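Local coordinates for fibrillarin-like rRNA/tRNA 2'-O-methyltransferase (Methanocaldococcus jannaschii, PDB 1FBN), which probably methylates ribose 2'-hydroxyls of rRNA and tRNA, using S-adenosyl-L-methionine as methyl donor, at sites chosen by a guide RNA in box C/D particles, at residues E2-K7 against V16-G21; K23-K28 against A61-G66; K65-M70 against I207-D212; K98-A103 against N123-L128; V144-E149 against Y173-I178. All coordinates share one frame; numbering follows the deposited sequence.

Interaction 1: E2-K7 against V16-G21; sequences EDIKIK and VDLGDG
The I4 and L18 side chains run alongside one another at the open end of a beta hairpin formed by strands 5-9 and 13-17, the edge of the small antiparallel sheet at the N-terminus. The branch methyl I4 CG2 meets L18 CD2 at 4.1 Å. I4 holds CG2 opposite its backbone N (chi1 of CG1 -65°), which also brings that methyl to 3.7 Å from D17 O. On the same face, I6 and V16 form a non-hydrogen-bonded pair in which I6 CG1 approaches V16 CG2 at 4.3 Å; both side chains also rest on I42 of strand 41-44. K5 and D17, on the other face, are the hydrogen-bonded pair: K5 N donates to D17 O at 2.9 Å, and D17 N returns a bond of 2.9 Å to K5 O. The lysine chain runs extended as far as CE, then bends, and carries its amine away from the hairpin partner, whereas the D17 carboxylate leans forward along its own chain, where OD1 takes a weak bond from G19 N. Beyond D17 the regular pairing ends. G19, at phi 85° and psi 20°, calls for glycine: a CB would be jammed against the L18 carbonyl oxygen and would also run into E2 CB. One water links the strands where they part, donating to D3 O at 2.8 Å and to D17 OD2 at 3.1 Å.

Interaction 2: K23-K28 against A61-G66; sequences KRIATK and AAIIKG
I63 and I64, in the last turn of helix 58-64, pack against I25 of strand 25-28 and K23 just ahead of it in the chain, joining the small N-terminal antiparallel sheet to a helix that also packs on the mixed sheet, through Y148 and M175. The contact is apolar and rests on a few methyl groups. Within the helix, A61 O accepts from K65 N, while the A61 side chain turns from the strand toward F216. A62 likewise gives its carbonyl to the helix end, as acceptor of L67 N. I63 is the first to reach the strand: its CB and CG2 both lie 3.9 Å from I25 CD1, the two side chains crossing at a slant. I25 has CG1 set between its backbone N and carbonyl carbon (chi1 60°), and the extended remainder carries CD1 up to the helix; W52 also touches this side chain. I64 follows with a bent chain, chi2 -69°, that folds CD1 down onto the strand. There the methyl sits 4.2 Å from I25 CG2 and 4.2 Å from K23 CB, next to the K23 backbone carbonyl. R24, between K23 and I25 in sequence, points away from the helix and forms a salt bridge with D20. K65 leaves helical geometry, and its side chain points away from the strand. G66, with phi 108°, is the C-prime residue of a Schellman motif that closes the helix, its N bonding to I63 O at 3.1 Å.

Interaction 3: K65-M70 against I207-D212; sequences KGLKVM and IVDEVD
The loop 65-70 runs roughly antiparallel to strand 207-212, their directions 168° apart, with L67 CA 6.2 Å from V211 CA, so side chains rather than paired backbones join them. Strand 205-212 is the outermost strand at one end of the mixed methyltransferase sheet, and V208 and D209, both facing V224 of strand 220-227, form a classic beta bulge. D209 reaches out of this bulge to the loop backbone. Its OD2 accepts two hydrogens: K68 N, 2.8 Å away, meets the syn lone pair of OD2, and V69 N, 2.9 Å away, comes nearly along the C-O bond. Two bonds to successive amides fix the turn of the carboxylate and hold the loop at K68 and V69. OD1 accepts from a water that also donates to G66 O, giving a third, bridged link. Round this polar centre, L67 CD1 crosses beside OD2 at 3.3 Å, and V69 and D209 run past one another head to tail. V69 CG1 meets V208 CG2 at 4.0 Å, the two side chains roughly perpendicular. Toward the other end, V211 spreads its two methyls between residues: CG2 touches L67 CD1 at 3.8 Å, while CG1, set opposite the backbone N (chi1 -173°), presses on K65 CB at 3.6 Å. K65 curls, bent at each of its later torsions, and its amine returns to the strand, where NZ donates to D212 O at 2.8 Å, tilted 24° from the carbonyl plane.

Interaction 4: K98-A103 against N123-L128; sequences KGIVYA and NIIPIL
I125 CD1 fits against I100 CG2 at 3.5 Å and Y102 CE1 at 4.0 Å, on one face of two parallel strands, 100-105 and 124-128, joined through helix 108-117 by a beta-alpha-beta crossover in the Rossmann-like methyltransferase sheet. The side chains of I125 and Y102 leave their strands in a common direction and stay abreast. I127 comes in at a slant, its CD1 3.9 Å from Y102 CD1, and I100 CG2 sits over one face of the ring, offset toward its rim. Cutting I125 back to alanine removes CD1 and would probably leave I100 CG2 without its closest partner here and the Y102 ring less supported at CE1. Across the sheet the other face carries V101, I124 and A103, with A103 CB 4.3 Å from I124 CG2; A103 also touches L114 of the crossover helix, and I124 and V101 touch helix 87-95. Four backbone bonds set this register. V101 N reaches N123 O, I125 N reaches V101 O at 2.7 Å, A103 N reaches I125 O, and I127 N reaches A103 O. At the strand entrance N123 turns its side chain beside the chain of G99. Its ND2 donates to A93 O of helix 87-95 and to A96 O just past its end, while its CB lies 3.4 Å from G99 O.

Interaction 5: V144-E149 against Y173-I178; sequences VDVIYE and YGMIAI
Y173 N donates to D145 O at 2.9 Å, the first of five backbone bonds that tie 145-149 to 173-177 in parallel; the axes of 146-149 and 173-178 are 6° apart. I147 N to Y173 O, M175 N to I147 O (2.7 Å), E149 N to M175 O (2.7 Å) and A177 N to E149 O follow in turn. At the start, the D145 carboxylate is engaged outside the pair: OD2 accepts from K77 N and OD1 forms a salt bridge with K169 NZ. On the face of V146 and Y148, selenomethionine M175 packs against both, its CG 4.1 Å from V146 CG1 and its CB 3.9 Å from Y148 CD1. The Y148 side chain, CG opposite the backbone N (chi1 179°), meets M175 obliquely. On the other face E149 and I176 extend next to each other with the same heading, and I176 CD1 lies 3.8 Å from E149 OE2. Replacing E149 by alanine removes the carboxylate and its stem and is likely to leave I176 CD1 without its neighbour. E149 also lies next to V151, a predicted S-adenosyl-L-methionine site. Both strands belong to the centre of the mixed sheet: strand 77-81 pairs beside 144-149, strand 220-227 beside 172-179. Helix 156-167 covers I147 and E149, while helix 58-64 lies against Y148, M175 and A177.

In the fold
Interactions 1 and 2 meet within the N-terminal antiparallel sheet, where V16 N lies 2.7 Å from R24 O in a probable hydrogen bond; interaction 1, the outlying one, is about 30 Å from interaction 5, centre to centre. Interactions 2 and 3 share K65 and G66, so the helix packed on the small sheet continues into the loop on strand 207-212. That loop touches interaction 5, with M70 SE 3.9 Å from M175 CE. Interactions 3, 4 and 5 all reach the mixed sheet, 4 and 5 touching where Y102 meets V144. The predicted S-adenosyl-L-methionine site lies nearest interactions 4 and 5: the side chain of Y148 is about 4 Å from that of T88.

Interaction 1: E2-K7 against V16-G21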
# COMPACT_ATOMS: atom_id res chain seq x y z
N GLU A 2 5.18 -0.50 -32.11
CA GLU A 2 4.95 -1.91 -31.80
C GLU A 2 3.55 -2.03 -31.21
O GLU A 2 2.92 -1.03 -30.85
CB GLU A 2 5.99 -2.41 -30.79
CG GLU A 2 7.41 -2.43 -31.32
CD GLU A 2 7.58 -3.39 -32.49
OE1 GLU A 2 7.34 -4.60 -32.32
OE2 GLU A 2 7.96 -2.93 -33.59
N ASP A 3 3.04 -3.26 -31.13
CA ASP A 3 1.72 -3.50 -30.55
C ASP A 3 1.71 -3.10 -29.08
O ASP A 3 2.67 -3.36 -28.35
CB ASP A 3 1.33 -4.98 -30.67
CG ASP A 3 0.88 -5.38 -32.08
OD1 ASP A 3 0.77 -4.49 -32.96
OD2 ASP A 3 0.63 -6.58 -32.30
N ILE A 4 0.65 -2.42 -28.66
CA ILE A 4 0.49 -1.99 -27.28
C ILE A 4 -0.62 -2.84 -26.67
O ILE A 4 -1.60 -3.17 -27.34
CB ILE A 4 0.11 -0.50 -27.18
CG1 ILE A 4 1.25 0.37 -27.72
CG2 ILE A 4 -0.22 -0.11 -25.74
CD1 ILE A 4 0.96 1.85 -27.73
N LYS A 5 -0.46 -3.20 -25.40
CA LYS A 5 -1.46 -4.02 -24.73
C LYS A 5 -1.62 -3.64 -23.26
O LYS A 5 -0.65 -3.62 -22.50
CB LYS A 5 -1.08 -5.50 -24.84
CG LYS A 5 -2.16 -6.46 -24.37
CD LYS A 5 -1.64 -7.90 -24.37
CE LYS A 5 -2.77 -8.91 -24.29
NZ LYS A 5 -3.62 -8.73 -23.09
N ILE A 6 -2.85 -3.31 -22.88
CA ILE A 6 -3.17 -2.97 -21.50
C ILE A 6 -4.16 -4.02 -21.00
O ILE A 6 -5.31 -4.06 -21.46
CB ILE A 6 -3.80 -1.56 -21.36
CG1 ILE A 6 -2.82 -0.48 -21.81
CG2 ILE A 6 -4.22 -1.31 -19.91
CD1 ILE A 6 -3.31 0.93 -21.61
N LYS A 7 -3.71 -4.91 -20.12
CA LYS A 7 -4.60 -5.94 -19.60
C LYS A 7 -4.72 -5.89 -18.09
O LYS A 7 -3.77 -5.54 -17.38
CB LYS A 7 -4.17 -7.34 -20.05
CG LYS A 7 -2.97 -7.95 -19.34
CD LYS A 7 -3.06 -9.48 -19.41
CE LYS A 7 -1.90 -10.18 -18.71
NZ LYS A 7 -0.68 -10.25 -19.55
N VAL A 16 0.71 -2.66 -18.32
CA VAL A 16 0.91 -1.88 -19.53
C VAL A 16 2.15 -2.34 -20.29
O VAL A 16 3.28 -2.21 -19.80
CB VAL A 16 1.04 -0.37 -19.22
CG1 VAL A 16 1.23 0.41 -20.51
CG2 VAL A 16 -0.20 0.12 -18.47
N ASP A 17 1.93 -2.92 -21.47
CA ASP A 17 3.02 -3.39 -22.32
C ASP A 17 3.08 -2.53 -23.58
O ASP A 17 2.24 -2.64 -24.48
CB ASP A 17 2.82 -4.87 -22.68
CG ASP A 17 3.90 -5.41 -23.63
OD1 ASP A 17 5.10 -5.10 -23.45
OD2 ASP A 17 3.54 -6.15 -24.57
N LEU A 18 4.07 -1.63 -23.63
CA LEU A 18 4.25 -0.74 -24.76
C LEU A 18 5.05 -1.41 -25.88
O LEU A 18 5.28 -0.81 -26.93
CB LEU A 18 4.93 0.56 -24.32
CG LEU A 18 4.20 1.39 -23.27
CD1 LEU A 18 4.98 2.66 -22.98
CD2 LEU A 18 2.79 1.73 -23.74
N GLY A 19 5.48 -2.65 -25.64
CA GLY A 19 6.24 -3.40 -26.62
C GLY A 19 7.74 -3.15 -26.64
O GLY A 19 8.40 -3.45 -27.63
N ASP A 20 8.27 -2.62 -25.54
CA ASP A 20 9.70 -2.33 -25.45
C ASP A 20 10.44 -3.21 -24.43
O ASP A 20 11.60 -2.96 -24.11
CB ASP A 20 9.93 -0.85 -25.13
CG ASP A 20 9.28 -0.41 -23.81
OD1 ASP A 20 8.54 -1.19 -23.18
OD2 ASP A 20 9.53 0.75 -23.41
N GLY A 21 9.75 -4.24 -23.93
CA GLY A 21 10.35 -5.14 -22.96
C GLY A 21 10.30 -4.69 -21.51
O GLY A 21 10.59 -5.49 -20.61
O HOH W 1 3.65 -5.89 -27.66

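Interaction 2: K23-K28 against A61-G66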
# COMPACT_ATOMS: atom_id res chain seq x y z
N LYS A 23 8.57 -3.63 -17.97
CA LYS A 23 7.35 -3.92 -17.23
C LYS A 23 6.77 -2.62 -16.71
O LYS A 23 7.49 -1.78 -16.16
CB LYS A 23 7.65 -4.88 -16.07
CG LYS A 23 8.18 -6.24 -16.52
CD LYS A 23 8.41 -7.18 -15.35
CE LYS A 23 8.88 -8.56 -15.84
NZ LYS A 23 9.13 -9.53 -14.73
N ARG A 24 5.47 -2.44 -16.91
CA ARG A 24 4.77 -1.24 -16.46
C ARG A 24 3.37 -1.56 -15.97
O ARG A 24 2.73 -2.48 -16.48
CB ARG A 24 4.69 -0.23 -17.61
CG ARG A 24 5.68 0.90 -17.51
CD ARG A 24 5.61 1.79 -18.72
NE ARG A 24 6.43 1.26 -19.80
CZ ARG A 24 7.48 1.89 -20.31
NH1 ARG A 24 7.82 3.09 -19.85
NH2 ARG A 24 8.19 1.32 -21.26
N ILE A 25 2.91 -0.83 -14.96
CA ILE A 25 1.57 -1.04 -14.41
C ILE A 25 0.85 0.28 -14.21
O ILE A 25 1.49 1.33 -14.12
CB ILE A 25 1.57 -1.81 -13.07
CG1 ILE A 25 2.36 -1.04 -12.01
CG2 ILE A 25 2.08 -3.25 -13.26
CD1 ILE A 25 2.27 -1.66 -10.62
N ALA A 26 -0.47 0.22 -14.10
CA ALA A 26 -1.26 1.42 -13.92
C ALA A 26 -2.59 1.13 -13.25
O ALA A 26 -2.97 -0.03 -13.05
CB ALA A 26 -1.50 2.09 -15.28
N THR A 27 -3.27 2.19 -12.83
CA THR A 27 -4.59 2.07 -12.23
C THR A 27 -5.53 2.97 -13.03
O THR A 27 -5.09 3.90 -13.72
CB THR A 27 -4.61 2.47 -10.73
OG1 THR A 27 -4.05 3.78 -10.56
CG2 THR A 27 -3.82 1.47 -9.89
N LYS A 28 -6.82 2.64 -13.00
CA LYS A 28 -7.83 3.42 -13.71
C LYS A 28 -8.24 4.57 -12.79
O LYS A 28 -8.86 4.36 -11.74
CB LYS A 28 -9.02 2.51 -14.03
CG LYS A 28 -10.03 3.11 -14.97
CD LYS A 28 -11.11 2.09 -15.29
CE LYS A 28 -10.55 0.92 -16.08
NZ LYS A 28 -11.62 -0.07 -16.41
N ALA A 61 6.34 -1.05 -6.64
CA ALA A 61 7.63 -1.73 -6.68
C ALA A 61 7.47 -3.22 -6.38
O ALA A 61 8.08 -4.07 -7.03
CB ALA A 61 8.59 -1.10 -5.68
N ALA A 62 6.63 -3.53 -5.39
CA ALA A 62 6.36 -4.90 -4.98
C ALA A 62 5.70 -5.68 -6.12
O ALA A 62 6.07 -6.82 -6.39
CB ALA A 62 5.48 -4.94 -3.74
N ILE A 63 4.74 -5.05 -6.78
CA ILE A 63 4.05 -5.68 -7.90
C ILE A 63 5.02 -5.90 -9.06
O ILE A 63 5.09 -7.00 -9.62
CB ILE A 63 2.83 -4.85 -8.38
CG1 ILE A 63 1.77 -4.80 -7.27
CG2 ILE A 63 2.22 -5.45 -9.64
CD1 ILE A 63 0.60 -3.88 -7.57
N ILE A 64 5.81 -4.88 -9.39
CA ILE A 64 6.79 -4.97 -10.48
C ILE A 64 7.80 -6.08 -10.19
O ILE A 64 8.19 -6.83 -11.09
CB ILE A 64 7.55 -3.61 -10.69
CG1 ILE A 64 6.60 -2.55 -11.28
CG2 ILE A 64 8.75 -3.79 -11.62
CD1 ILE A 64 6.17 -2.81 -12.71
N LYS A 65 8.18 -6.22 -8.92
CA LYS A 65 9.15 -7.23 -8.50
C LYS A 65 8.58 -8.63 -8.24
O LYS A 65 9.27 -9.48 -7.66
CB LYS A 65 9.94 -6.75 -7.27
CG LYS A 65 10.89 -5.59 -7.55
CD LYS A 65 11.92 -5.93 -8.63
CE LYS A 65 12.72 -7.20 -8.30
NZ LYS A 65 13.42 -7.15 -6.98
N GLY A 66 7.32 -8.85 -8.60
CA GLY A 66 6.74 -10.18 -8.44
C GLY A 66 5.69 -10.51 -7.38
O GLY A 66 5.48 -11.69 -7.10

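Interaction 3: K65-M70 against I207-D212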
# COMPACT_ATOMS: atom_id res chain seq x y z
N LYS A 65 8.18 -6.22 -8.92
CA LYS A 65 9.15 -7.23 -8.50
C LYS A 65 8.58 -8.63 -8.24
O LYS A 65 9.27 -9.48 -7.66
CB LYS A 65 9.94 -6.75 -7.27
CG LYS A 65 10.89 -5.59 -7.55
CD LYS A 65 11.92 -5.93 -8.63
CE LYS A 65 12.72 -7.20 -8.30
NZ LYS A 65 13.42 -7.15 -6.98
N GLY A 66 7.32 -8.85 -8.60
CA GLY A 66 6.74 -10.18 -8.44
C GLY A 66 5.69 -10.51 -7.38
O GLY A 66 5.48 -11.69 -7.10
N LEU A 67 5.04 -9.51 -6.80
CA LEU A 67 4.00 -9.77 -5.80
C LEU A 67 2.93 -10.64 -6.44
O LEU A 67 2.46 -10.34 -7.54
CB LEU A 67 3.37 -8.45 -5.34
CG LEU A 67 2.30 -8.53 -4.26
CD1 LEU A 67 2.93 -8.94 -2.94
CD2 LEU A 67 1.59 -7.20 -4.10
N LYS A 68 2.56 -11.74 -5.77
CA LYS A 68 1.54 -12.66 -6.28
C LYS A 68 0.21 -12.56 -5.53
O LYS A 68 -0.85 -12.88 -6.07
CB LYS A 68 2.04 -14.11 -6.25
CG LYS A 68 3.32 -14.35 -7.04
CD LYS A 68 3.15 -14.00 -8.50
CE LYS A 68 4.47 -14.09 -9.22
NZ LYS A 68 4.38 -13.58 -10.61
N VAL A 69 0.27 -12.13 -4.27
CA VAL A 69 -0.92 -11.99 -3.44
C VAL A 69 -1.25 -10.51 -3.26
O VAL A 69 -0.55 -9.79 -2.54
CB VAL A 69 -0.73 -12.64 -2.04
CG1 VAL A 69 -2.04 -12.60 -1.26
CG2 VAL A 69 -0.22 -14.06 -2.18
N MSE A 70 -2.28 -10.04 -3.96
CA MSE A 70 -2.72 -8.65 -3.85
C MSE A 70 -4.18 -8.69 -3.40
O MSE A 70 -5.09 -8.87 -4.20
CB MSE A 70 -2.58 -7.92 -5.19
CG MSE A 70 -3.15 -6.51 -5.20
SE MSE A 70 -2.51 -5.46 -3.88
CE MSE A 70 -2.83 -3.86 -4.59
N ILE A 207 2.32 -15.66 6.95
CA ILE A 207 2.97 -15.00 5.81
C ILE A 207 2.74 -15.74 4.49
O ILE A 207 3.17 -16.89 4.33
CB ILE A 207 4.48 -14.80 6.07
CG1 ILE A 207 4.70 -14.05 7.39
CG2 ILE A 207 5.12 -14.07 4.89
CD1 ILE A 207 4.06 -12.66 7.46
N VAL A 208 2.06 -15.07 3.56
CA VAL A 208 1.74 -15.65 2.25
C VAL A 208 2.52 -15.08 1.07
O VAL A 208 2.44 -15.62 -0.03
CB VAL A 208 0.21 -15.60 1.95
CG1 VAL A 208 -0.55 -16.45 2.97
CG2 VAL A 208 -0.30 -14.17 1.95
N ASP A 209 3.24 -13.99 1.29
CA ASP A 209 4.05 -13.38 0.24
C ASP A 209 5.16 -12.55 0.87
O ASP A 209 5.03 -12.05 1.99
CB ASP A 209 3.20 -12.51 -0.70
CG ASP A 209 3.75 -12.48 -2.13
OD1 ASP A 209 4.97 -12.66 -2.33
OD2 ASP A 209 2.96 -12.28 -3.07
N GLU A 210 6.27 -12.44 0.14
CA GLU A 210 7.44 -11.69 0.58
C GLU A 210 8.17 -11.24 -0.68
O GLU A 210 8.61 -12.07 -1.47
CB GLU A 210 8.33 -12.60 1.44
CG GLU A 210 9.48 -11.89 2.12
CD GLU A 210 10.34 -12.82 2.96
OE1 GLU A 210 9.78 -13.75 3.60
OE2 GLU A 210 11.57 -12.62 2.99
N VAL A 211 8.27 -9.93 -0.86
CA VAL A 211 8.91 -9.37 -2.05
C VAL A 211 10.03 -8.38 -1.76
O VAL A 211 9.84 -7.36 -1.09
CB VAL A 211 7.86 -8.64 -2.95
CG1 VAL A 211 8.50 -8.20 -4.26
CG2 VAL A 211 6.67 -9.53 -3.22
N ASP A 212 11.22 -8.70 -2.27
CA ASP A 212 12.38 -7.82 -2.13
C ASP A 212 12.20 -6.77 -3.24
O ASP A 212 12.25 -7.10 -4.42
CB ASP A 212 13.68 -8.61 -2.35
CG ASP A 212 14.94 -7.77 -2.11
OD1 ASP A 212 14.83 -6.55 -1.88
OD2 ASP A 212 16.05 -8.34 -2.17
O HOH W 2 6.14 -12.95 -4.82

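Interaction 4: K98-A103 against N123-L128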
# COMPACT_ATOMS: atom_id res chain seq x y z
N LYS A 98 -14.91 1.08 -5.20
CA LYS A 98 -16.18 0.74 -4.57
C LYS A 98 -15.95 0.53 -3.06
O LYS A 98 -16.83 0.03 -2.35
CB LYS A 98 -16.76 -0.54 -5.17
CG LYS A 98 -16.97 -0.54 -6.68
CD LYS A 98 -18.16 0.30 -7.10
CE LYS A 98 -17.80 1.77 -7.26
NZ LYS A 98 -18.98 2.61 -7.60
N GLY A 99 -14.76 0.90 -2.59
CA GLY A 99 -14.42 0.75 -1.19
C GLY A 99 -14.03 2.04 -0.48
O GLY A 99 -14.43 3.13 -0.88
N ILE A 100 -13.26 1.90 0.60
CA ILE A 100 -12.82 3.04 1.41
C ILE A 100 -11.38 2.88 1.87
O ILE A 100 -10.91 1.77 2.12
CB ILE A 100 -13.71 3.20 2.68
CG1 ILE A 100 -15.14 3.55 2.28
CG2 ILE A 100 -13.18 4.31 3.57
CD1 ILE A 100 -16.07 3.67 3.45
N VAL A 101 -10.68 4.00 1.97
CA VAL A 101 -9.30 4.01 2.43
C VAL A 101 -9.15 5.01 3.58
O VAL A 101 -9.31 6.22 3.39
CB VAL A 101 -8.32 4.42 1.31
CG1 VAL A 101 -6.89 4.28 1.80
CG2 VAL A 101 -8.55 3.56 0.08
N TYR A 102 -8.90 4.49 4.78
CA TYR A 102 -8.69 5.33 5.95
C TYR A 102 -7.21 5.64 6.01
O TYR A 102 -6.38 4.74 6.17
CB TYR A 102 -9.10 4.60 7.22
CG TYR A 102 -10.55 4.16 7.26
CD1 TYR A 102 -11.57 5.07 7.54
CD2 TYR A 102 -10.90 2.83 7.02
CE1 TYR A 102 -12.89 4.67 7.58
CE2 TYR A 102 -12.22 2.42 7.06
CZ TYR A 102 -13.21 3.35 7.34
OH TYR A 102 -14.53 2.94 7.36
N ALA A 103 -6.86 6.92 5.86
CA ALA A 103 -5.47 7.34 5.89
C ALA A 103 -5.09 7.97 7.23
O ALA A 103 -5.52 9.08 7.54
CB ALA A 103 -5.20 8.31 4.75
N ASN A 123 -13.22 8.60 -1.60
CA ASN A 123 -13.22 7.31 -0.90
C ASN A 123 -12.04 7.22 0.07
O ASN A 123 -11.86 6.22 0.76
CB ASN A 123 -13.25 6.13 -1.87
CG ASN A 123 -12.09 6.13 -2.84
OD1 ASN A 123 -11.55 7.18 -3.19
ND2 ASN A 123 -11.72 4.94 -3.32
N ILE A 124 -11.23 8.28 0.10
CA ILE A 124 -10.09 8.37 1.01
C ILE A 124 -10.55 9.20 2.21
O ILE A 124 -10.96 10.36 2.06
CB ILE A 124 -8.86 9.04 0.37
CG1 ILE A 124 -8.37 8.23 -0.83
CG2 ILE A 124 -7.74 9.16 1.38
CD1 ILE A 124 -7.13 8.81 -1.49
N ILE A 125 -10.51 8.59 3.39
CA ILE A 125 -10.93 9.25 4.62
C ILE A 125 -9.74 9.54 5.54
O ILE A 125 -9.16 8.64 6.14
CB ILE A 125 -11.99 8.41 5.36
CG1 ILE A 125 -13.24 8.31 4.49
CG2 ILE A 125 -12.32 9.01 6.72
CD1 ILE A 125 -14.26 7.36 5.02
N PRO A 126 -9.34 10.82 5.62
CA PRO A 126 -8.22 11.29 6.44
C PRO A 126 -8.55 11.24 7.92
O PRO A 126 -9.64 11.62 8.34
CB PRO A 126 -8.04 12.73 5.98
CG PRO A 126 -9.45 13.15 5.69
CD PRO A 126 -9.98 11.96 4.93
N ILE A 127 -7.60 10.75 8.71
CA ILE A 127 -7.76 10.65 10.15
C ILE A 127 -6.45 11.07 10.82
O ILE A 127 -5.43 10.38 10.68
CB ILE A 127 -8.11 9.21 10.59
CG1 ILE A 127 -9.44 8.79 9.96
CG2 ILE A 127 -8.18 9.13 12.12
CD1 ILE A 127 -9.77 7.32 10.13
N LEU A 128 -6.46 12.22 11.49
CA LEU A 128 -5.27 12.70 12.18
C LEU A 128 -5.12 11.85 13.43
O LEU A 128 -5.96 11.91 14.33
CB LEU A 128 -5.43 14.18 12.56
CG LEU A 128 -4.15 14.95 12.90
CD1 LEU A 128 -3.36 15.21 11.63
CD2 LEU A 128 -4.49 16.27 13.58

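Interaction 5: V144-E149 against Y173-I178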
# COMPACT_ATOMS: atom_id res chain seq x y z
N VAL A 144 -11.79 -3.52 8.73
CA VAL A 144 -11.19 -3.48 7.40
C VAL A 144 -10.79 -4.84 6.84
O VAL A 144 -10.60 -5.81 7.58
CB VAL A 144 -9.96 -2.53 7.36
CG1 VAL A 144 -10.37 -1.12 7.81
CG2 VAL A 144 -8.83 -3.06 8.23
N ASP A 145 -10.65 -4.89 5.52
CA ASP A 145 -10.25 -6.11 4.81
C ASP A 145 -8.74 -6.18 4.68
O ASP A 145 -8.15 -7.26 4.68
CB ASP A 145 -10.86 -6.11 3.40
CG ASP A 145 -12.36 -6.01 3.42
OD1 ASP A 145 -13.01 -7.02 3.76
OD2 ASP A 145 -12.89 -4.92 3.12
N VAL A 146 -8.11 -5.02 4.56
CA VAL A 146 -6.67 -4.94 4.40
C VAL A 146 -6.06 -3.77 5.16
O VAL A 146 -6.67 -2.71 5.31
CB VAL A 146 -6.29 -4.76 2.89
CG1 VAL A 146 -4.77 -4.70 2.71
CG2 VAL A 146 -6.88 -5.88 2.04
N ILE A 147 -4.87 -3.99 5.70
CA ILE A 147 -4.13 -2.93 6.37
C ILE A 147 -2.83 -2.83 5.58
O ILE A 147 -2.18 -3.85 5.31
CB ILE A 147 -3.78 -3.26 7.84
CG1 ILE A 147 -5.04 -3.27 8.71
CG2 ILE A 147 -2.81 -2.20 8.38
CD1 ILE A 147 -4.77 -3.57 10.18
N TYR A 148 -2.52 -1.63 5.11
CA TYR A 148 -1.29 -1.39 4.37
C TYR A 148 -0.45 -0.48 5.26
O TYR A 148 -0.90 0.60 5.64
CB TYR A 148 -1.57 -0.68 3.03
CG TYR A 148 -0.31 -0.38 2.24
CD1 TYR A 148 0.22 -1.31 1.35
CD2 TYR A 148 0.38 0.83 2.42
CE1 TYR A 148 1.40 -1.06 0.65
CE2 TYR A 148 1.56 1.09 1.72
CZ TYR A 148 2.06 0.15 0.84
OH TYR A 148 3.22 0.40 0.15
N GLU A 149 0.76 -0.93 5.58
CA GLU A 149 1.64 -0.15 6.44
C GLU A 149 3.00 0.17 5.82
O GLU A 149 3.68 -0.70 5.28
CB GLU A 149 1.83 -0.87 7.77
CG GLU A 149 2.71 -0.12 8.74
CD GLU A 149 2.82 -0.79 10.09
OE1 GLU A 149 1.89 -1.52 10.47
OE2 GLU A 149 3.83 -0.56 10.78
N TYR A 173 -6.14 -9.28 5.35
CA TYR A 173 -4.71 -9.24 5.07
C TYR A 173 -3.95 -8.04 5.59
O TYR A 173 -4.47 -6.92 5.65
CB TYR A 173 -4.47 -9.31 3.56
CG TYR A 173 -4.83 -10.63 2.92
CD1 TYR A 173 -6.16 -10.97 2.67
CD2 TYR A 173 -3.84 -11.54 2.58
CE1 TYR A 173 -6.49 -12.18 2.09
CE2 TYR A 173 -4.17 -12.77 1.99
CZ TYR A 173 -5.49 -13.08 1.76
OH TYR A 173 -5.83 -14.30 1.22
N GLY A 174 -2.68 -8.29 5.91
CA GLY A 174 -1.80 -7.24 6.38
C GLY A 174 -0.67 -7.11 5.37
O GLY A 174 -0.05 -8.12 5.01
N MSE A 175 -0.47 -5.91 4.85
CA MSE A 175 0.61 -5.63 3.89
C MSE A 175 1.55 -4.65 4.59
O MSE A 175 1.12 -3.59 5.03
CB MSE A 175 0.05 -5.00 2.61
CG MSE A 175 -0.94 -5.86 1.84
SE MSE A 175 -1.43 -5.15 0.25
CE MSE A 175 -0.10 -5.74 -0.80
N ILE A 176 2.82 -5.02 4.72
CA ILE A 176 3.77 -4.14 5.39
C ILE A 176 5.13 -4.06 4.70
O ILE A 176 5.78 -5.08 4.43
CB ILE A 176 3.94 -4.54 6.90
CG1 ILE A 176 4.82 -3.54 7.64
CG2 ILE A 176 4.51 -5.96 7.02
CD1 ILE A 176 4.96 -3.81 9.12
N ALA A 177 5.53 -2.83 4.36
CA ALA A 177 6.81 -2.58 3.72
C ALA A 177 7.80 -2.30 4.84
O ALA A 177 7.69 -1.30 5.55
CB ALA A 177 6.71 -1.38 2.78
N ILE A 178 8.77 -3.20 5.01
CA ILE A 178 9.75 -3.06 6.07
C ILE A 178 11.15 -2.64 5.62
O ILE A 178 11.76 -3.28 4.77
CB ILE A 178 9.86 -4.37 6.89
CG1 ILE A 178 8.50 -4.75 7.46
CG2 ILE A 178 10.89 -4.22 8.01
CD1 ILE A 178 8.51 -5.98 8.36